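Local coordinates for oxidoreductase, NAD-binding/iron-sulfur cluster-binding protein (Nitratireductor pacificus pht-3B, PDB 6ZXU) that catalyses reductive dehalogenation with a bound cobalamin (B12) and two [4Fe-4S] clusters that probably relay electrons to it, at residues R314-R320 with Y680-P686; D558-F562 with Y707-P713. All blocks are in the same frame, centred on the assembly; numbering follows the deposited sequence.

Contact 1: residues R314-R320 with Y680-P686; sequences RGDFFKR and YPPRLQP
The guanidinium of Arg320 has Pro686 CD over one face, 3.6 Å above its plane, while Leu684 O and Gln685 OE1 sit at its edge, near the plane. Pro686 also lies over a face of the Arg314 guanidinium, CG 3.6 Å from Arg314 NH1, so one proline ring touches both arginines. Phe317 CZ comes over one face of the Tyr680 ring, 3.5 Å from Tyr680 CD2, but the planes are 46° apart and the rings meet obliquely. A face of Phe317 is covered by Arg320 CD.

Arg320 NH1 donates to Leu684 O at 3.1 Å, in the carbonyl plane on a lone pair, and more weakly to Gln685 OE1 at 2.9 Å. A water bridges Arg320 NH2 and Leu684 O. The bend of Gln685 at chi2 (-77°) brings its amide back to the helix start, where NE2 reaches Gly315 O in a weak 3.0 Å bond. Arg320 NE and Arg314 NH1 both form salt bridges with Asp325, and Arg314 NH2 donates to Ala694 O. With a leucine in place of Arg320, Leu684 O and Gln685 OE1 would probably lose their shared donor and Asp325 one of its arginine partners.

Asp316 N-caps helix 317-323 through OD1, which accepts from Lys319 N and, weakly, from Phe318 N. Directly after this cap, Phe317 N hydrogen-bonds to cobalamin, so the contact backs a capped helix start that lines the B12 pocket.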
loop_
_atom_site.group_PDB
_atom_site.type_symbol
_atom_site.label_atom_id
_atom_site.label_comp_id
_atom_site.label_asym_id
_atom_site.label_seq_id
_atom_site.Cartn_x
_atom_site.Cartn_y
_atom_site.Cartn_z
ATOM N N ARG A 314 18.486 14.853 5.936
ATOM C CA ARG A 314 18.199 15.621 7.109
ATOM C C ARG A 314 17.157 16.725 6.867
ATOM O O ARG A 314 16.569 17.268 7.836
ATOM C CB ARG A 314 19.516 16.197 7.669
ATOM C CG ARG A 314 19.407 17.147 8.878
ATOM C CD ARG A 314 18.825 16.505 10.158
ATOM N NE ARG A 314 18.867 17.498 11.208
ATOM C CZ ARG A 314 18.019 18.514 11.324
ATOM N NH1 ARG A 314 17.000 18.587 10.524
ATOM N NH2 ARG A 314 18.125 19.414 12.266
ATOM N N GLY A 315 16.865 17.049 5.604
ATOM C CA GLY A 315 15.826 18.001 5.260
ATOM C C GLY A 315 14.418 17.466 5.065
ATOM O O GLY A 315 13.488 18.273 4.951
ATOM N N ASP A 316 14.260 16.148 4.968
ATOM C CA ASP A 316 12.962 15.458 5.057
ATOM C C ASP A 316 12.303 16.042 6.334
ATOM O O ASP A 316 12.915 16.024 7.379
ATOM C CB ASP A 316 13.284 13.964 5.119
ATOM C CG ASP A 316 12.164 13.045 5.754
ATOM O OD1 ASP A 316 11.385 13.501 6.597
ATOM O OD2 ASP A 316 12.169 11.787 5.415
ATOM N N PHE A 317 11.077 16.536 6.267
ATOM C CA PHE A 317 10.485 17.170 7.410
ATOM C C PHE A 317 10.120 16.242 8.576
ATOM O O PHE A 317 10.026 16.758 9.677
ATOM C CB PHE A 317 9.305 18.077 7.091
ATOM C CG PHE A 317 9.699 19.508 6.871
ATOM C CD1 PHE A 317 10.487 19.842 5.834
ATOM C CD2 PHE A 317 9.171 20.533 7.668
ATOM C CE1 PHE A 317 10.869 21.169 5.607
ATOM C CE2 PHE A 317 9.541 21.839 7.479
ATOM C CZ PHE A 317 10.398 22.173 6.412
ATOM N N PHE A 318 10.000 14.939 8.395
ATOM C CA PHE A 318 9.983 14.052 9.587
ATOM C C PHE A 318 11.327 14.069 10.309
ATOM O O PHE A 318 11.349 14.025 11.526
ATOM C CB PHE A 318 9.633 12.629 9.215
ATOM C CG PHE A 318 8.196 12.459 8.786
ATOM C CD1 PHE A 318 7.190 13.046 9.528
ATOM C CD2 PHE A 318 7.873 11.781 7.610
ATOM C CE1 PHE A 318 5.871 12.911 9.144
ATOM C CE2 PHE A 318 6.537 11.670 7.203
ATOM C CZ PHE A 318 5.569 12.202 7.992
ATOM N N LYS A 319 12.452 14.052 9.579
ATOM C CA LYS A 319 13.774 14.164 10.189
ATOM C C LYS A 319 13.960 15.514 10.871
ATOM O O LYS A 319 14.529 15.603 11.967
ATOM C CB LYS A 319 14.890 13.931 9.163
ATOM C CG LYS A 319 14.843 12.605 8.467
ATOM C CD LYS A 319 14.472 11.591 9.450
ATOM C CE LYS A 319 15.047 10.238 9.133
ATOM N NZ LYS A 319 14.495 9.670 7.966
ATOM N N ARG A 320 13.398 16.576 10.318
ATOM C CA ARG A 320 13.427 17.863 10.955
ATOM C C ARG A 320 12.680 17.879 12.256
ATOM O O ARG A 320 13.143 18.414 13.267
ATOM C CB ARG A 320 12.929 18.957 10.040
ATOM C CG ARG A 320 13.746 19.109 8.763
ATOM C CD ARG A 320 13.581 20.477 8.097
ATOM N NE ARG A 320 14.207 21.578 8.831
ATOM C CZ ARG A 320 14.418 22.801 8.361
ATOM N NH1 ARG A 320 14.084 23.125 7.113
ATOM N NH2 ARG A 320 14.888 23.714 9.155
ATOM N N TYR A 680 10.182 25.436 1.339
ATOM C CA TYR A 680 11.499 25.208 1.888
ATOM C C TYR A 680 12.356 24.519 0.833
ATOM O O TYR A 680 12.642 23.321 0.937
ATOM C CB TYR A 680 11.423 24.408 3.161
ATOM C CG TYR A 680 10.671 25.123 4.233
ATOM C CD1 TYR A 680 11.239 26.142 4.939
ATOM C CD2 TYR A 680 9.326 24.868 4.442
ATOM C CE1 TYR A 680 10.535 26.863 5.891
ATOM C CE2 TYR A 680 8.578 25.620 5.353
ATOM C CZ TYR A 680 9.219 26.632 6.082
ATOM O OH TYR A 680 8.484 27.354 7.059
ATOM N N PRO A 681 12.810 25.306 -0.169
ATOM C CA PRO A 681 13.744 24.749 -1.131
ATOM C C PRO A 681 15.096 24.589 -0.457
ATOM O O PRO A 681 15.253 25.019 0.661
ATOM C CB PRO A 681 13.768 25.800 -2.235
ATOM C CG PRO A 681 13.426 27.062 -1.530
ATOM C CD PRO A 681 12.491 26.704 -0.451
ATOM N N PRO A 682 16.092 23.984 -1.157
ATOM C CA PRO A 682 17.400 23.768 -0.530
ATOM C C PRO A 682 18.001 24.913 0.281
ATOM O O PRO A 682 18.599 24.667 1.337
ATOM C CB PRO A 682 18.277 23.377 -1.711
ATOM C CG PRO A 682 17.314 22.582 -2.545
ATOM C CD PRO A 682 16.029 23.331 -2.476
ATOM N N ARG A 683 17.844 26.137 -0.142
ATOM C CA ARG A 683 18.430 27.159 0.675
ATOM C C ARG A 683 17.876 27.294 2.072
ATOM O O ARG A 683 18.517 27.894 2.894
ATOM C CB ARG A 683 18.389 28.500 -0.012
ATOM C CG ARG A 683 17.093 29.113 -0.243
ATOM C CD ARG A 683 17.278 30.466 -0.984
ATOM N NE ARG A 683 17.806 31.454 -0.065
ATOM C CZ ARG A 683 17.084 32.248 0.704
ATOM N NH1 ARG A 683 15.778 32.254 0.590
ATOM N NH2 ARG A 683 17.670 33.028 1.622
ATOM N N LEU A 684 16.650 26.814 2.318
ATOM C CA LEU A 684 16.024 26.901 3.631
ATOM C C LEU A 684 15.987 25.566 4.320
ATOM O O LEU A 684 15.225 25.394 5.283
ATOM C CB LEU A 684 14.624 27.504 3.501
ATOM C CG LEU A 684 14.607 28.950 2.950
ATOM C CD1 LEU A 684 13.168 29.443 2.803
ATOM C CD2 LEU A 684 15.333 29.843 3.950
ATOM N N GLN A 685 16.798 24.627 3.852
ATOM C CA GLN A 685 16.917 23.320 4.399
ATOM C C GLN A 685 18.261 23.220 5.166
ATOM O O GLN A 685 19.153 23.976 4.869
ATOM C CB GLN A 685 16.866 22.290 3.280
ATOM C CG GLN A 685 15.474 22.161 2.663
ATOM C CD GLN A 685 14.515 21.352 3.536
ATOM O OE1 GLN A 685 14.418 21.575 4.713
ATOM N NE2 GLN A 685 13.758 20.422 2.914
ATOM N N PRO A 686 18.408 22.235 6.063
ATOM C CA PRO A 686 19.753 21.889 6.595
ATOM C C PRO A 686 20.632 21.493 5.423
ATOM O O PRO A 686 20.198 20.741 4.534
ATOM C CB PRO A 686 19.503 20.664 7.460
ATOM C CG PRO A 686 18.018 20.622 7.676
ATOM C CD PRO A 686 17.368 21.294 6.552
HETATM O O HOH W 1 14.718 26.567 7.788
#

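Contact 2: residues D558-F562 with Y707-P713; sequences DKVMF and YAAAETP
Val560 and Tyr707 meet with their side chains at about a right angle, Val560 CG1 approaching Tyr707 CE1 to 3.9 Å obliquely to the ring. CG1 is anti to the carbonyl carbon of its own residue (chi1 -64°), the rotation that turns this branch to the tyrosine. The methyl of Ala710 fills in beside it, touching Val560 CB at 3.9 Å.

Met561 begins toward the other segment and then turns along it. Its CB and CG rest against Glu711 O, and the bend at chi2 (-48°) brings SD to 3.9 Å from Pro713 CA. The Glu711 side chain runs extended, with OE2 near Met561 CG, and its carboxylate is paired with Arg719. Across from Lys559, the Pro713 ring sets CD 3.3 Å from Lys559 O.

One direct hydrogen bond joins the backbones: Met561 N donates to Glu711 O at 3.0 Å. A water links Asp558 O with Tyr707 OH, whose hydroxyl also bonds to Lys569 O.

Strand 560-562 forms a two-stranded antiparallel hairpin with 565-567, Val560 bonding to Ile567 through the backbone. The linker between helices 700-709 and 713-721 passes beside this strand, and Thr712, N-cap of the second helix, bonds through OG1 to Ala715 N. Tyr707 of the first helix rests on Val560, Met561 touches Ala716 of the second, and Pro713 meets Glu566, so the C-terminal helical pair packs against the hairpin of the iron-sulfur region.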
loop_
_atom_site.group_PDB
_atom_site.type_symbol
_atom_site.label_atom_id
_atom_site.label_comp_id
_atom_site.label_asym_id
_atom_site.label_seq_id
_atom_site.Cartn_x
_atom_site.Cartn_y
_atom_site.Cartn_z
ATOM N N ASP A 558 -1.693 28.900 -8.115
ATOM C CA ASP A 558 -1.108 28.420 -9.321
ATOM C C ASP A 558 0.183 27.651 -8.997
ATOM O O ASP A 558 0.719 27.784 -7.913
ATOM C CB ASP A 558 -0.771 29.608 -10.211
ATOM C CG ASP A 558 -2.012 30.266 -10.788
ATOM O OD1 ASP A 558 -3.072 29.588 -10.953
ATOM O OD2 ASP A 558 -1.876 31.479 -11.096
ATOM N N LYS A 559 0.624 26.856 -9.946
ATOM C CA LYS A 559 1.891 26.184 -9.819
ATOM C C LYS A 559 3.023 27.227 -9.759
ATOM O O LYS A 559 2.916 28.321 -10.300
ATOM C CB LYS A 559 2.121 25.224 -10.959
ATOM C CG LYS A 559 1.296 23.952 -10.856
ATOM C CD LYS A 559 1.417 23.079 -12.100
ATOM C CE LYS A 559 0.450 23.572 -13.152
ATOM N NZ LYS A 559 0.638 22.812 -14.404
ATOM N N VAL A 560 4.103 26.878 -9.083
ATOM C CA VAL A 560 5.298 27.674 -8.938
ATOM C C VAL A 560 6.521 26.818 -9.329
ATOM O O VAL A 560 6.451 25.578 -9.436
ATOM C CB VAL A 560 5.504 28.211 -7.495
ATOM C CG1 VAL A 560 4.387 29.162 -7.112
ATOM C CG2 VAL A 560 5.586 27.106 -6.445
ATOM N N MET A 561 7.635 27.503 -9.545
ATOM C CA MET A 561 8.914 26.804 -9.671
ATOM C C MET A 561 9.469 26.599 -8.267
ATOM O O MET A 561 9.397 27.495 -7.423
ATOM C CB MET A 561 9.908 27.674 -10.530
ATOM C CG MET A 561 9.523 27.852 -11.987
ATOM S SD MET A 561 9.073 26.344 -12.852
ATOM C CE MET A 561 10.642 25.495 -12.896
ATOM N N PHE A 562 10.059 25.447 -8.066
ATOM C CA PHE A 562 10.618 25.047 -6.782
ATOM C C PHE A 562 11.793 24.139 -7.116
ATOM O O PHE A 562 11.594 23.110 -7.705
ATOM C CB PHE A 562 9.516 24.262 -5.968
ATOM C CG PHE A 562 9.973 23.701 -4.652
ATOM C CD1 PHE A 562 10.506 22.409 -4.541
ATOM C CD2 PHE A 562 9.895 24.464 -3.509
ATOM C CE1 PHE A 562 10.977 21.959 -3.358
ATOM C CE2 PHE A 562 10.384 24.005 -2.312
ATOM C CZ PHE A 562 10.900 22.724 -2.236
ATOM N N TYR A 707 8.204 31.777 -0.967
ATOM C CA TYR A 707 7.061 31.444 -1.790
ATOM C C TYR A 707 6.549 32.649 -2.576
ATOM O O TYR A 707 6.274 32.493 -3.744
ATOM C CB TYR A 707 5.951 30.807 -0.943
ATOM C CG TYR A 707 5.037 29.784 -1.632
ATOM C CD1 TYR A 707 4.371 30.088 -2.772
ATOM C CD2 TYR A 707 4.822 28.578 -1.074
ATOM C CE1 TYR A 707 3.488 29.206 -3.362
ATOM C CE2 TYR A 707 4.009 27.629 -1.653
ATOM C CZ TYR A 707 3.336 27.949 -2.782
ATOM O OH TYR A 707 2.533 26.990 -3.308
ATOM N N ALA A 708 6.523 33.825 -1.984
ATOM C CA ALA A 708 6.121 35.017 -2.681
ATOM C C ALA A 708 7.130 35.377 -3.802
ATOM O O ALA A 708 6.759 35.920 -4.815
ATOM C CB ALA A 708 5.987 36.182 -1.681
ATOM N N ALA A 709 8.367 34.980 -3.657
ATOM C CA ALA A 709 9.381 35.305 -4.651
ATOM C C ALA A 709 9.545 34.211 -5.716
ATOM O O ALA A 709 10.309 34.383 -6.628
ATOM C CB ALA A 709 10.736 35.501 -3.958
ATOM N N ALA A 710 8.854 33.097 -5.598
ATOM C CA ALA A 710 9.012 31.984 -6.546
ATOM C C ALA A 710 8.719 32.412 -7.991
ATOM O O ALA A 710 7.766 33.116 -8.256
ATOM C CB ALA A 710 8.140 30.799 -6.150
ATOM N N GLU A 711 9.596 31.997 -8.911
ATOM C CA GLU A 711 9.409 32.269 -10.330
ATOM C C GLU A 711 8.150 31.525 -10.821
ATOM O O GLU A 711 7.870 30.390 -10.407
ATOM C CB GLU A 711 10.645 31.805 -11.084
ATOM C CG GLU A 711 10.670 32.074 -12.590
ATOM C CD GLU A 711 11.976 31.534 -13.309
ATOM O OE1 GLU A 711 12.489 32.249 -14.207
ATOM O OE2 GLU A 711 12.485 30.415 -12.988
ATOM N N THR A 712 7.379 32.150 -11.697
ATOM C CA THR A 712 6.242 31.435 -12.316
ATOM C C THR A 712 6.730 30.495 -13.409
ATOM O O THR A 712 7.785 30.708 -14.011
ATOM C CB THR A 712 5.189 32.364 -12.926
ATOM O OG1 THR A 712 5.733 32.933 -14.094
ATOM C CG2 THR A 712 4.820 33.462 -11.963
ATOM N N PRO A 713 6.008 29.418 -13.663
ATOM C CA PRO A 713 6.416 28.511 -14.715
ATOM C C PRO A 713 6.438 29.211 -16.058
ATOM O O PRO A 713 7.277 28.877 -16.868
ATOM C CB PRO A 713 5.400 27.349 -14.639
ATOM C CG PRO A 713 4.928 27.354 -13.221
ATOM C CD PRO A 713 4.948 28.819 -12.812
HETATM O O HOH W 2 1.558 26.244 -5.652
#

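Overall arrangement
From the N terminus, the chain first reaches 314-320, at the start of helix 317-323 beside the cobalamin, and later the hairpin strand 560-562 in the iron-sulfur region. It then returns with 680-686, closing a loop of 359 intervening residues in contact 1, and with 707-713, closing a shorter one of 144 in contact 2. The segments alternate, so the two loops cross. The centres of the two contacts lie about 18 Å apart, and the contacts meet where Phe562 CE2 packs 3.5 Å from Pro681 N. The C-terminal part is thereby fastened twice, first to the helix start at the B12 pocket and then, through the turn between its last two helices, to the hairpin.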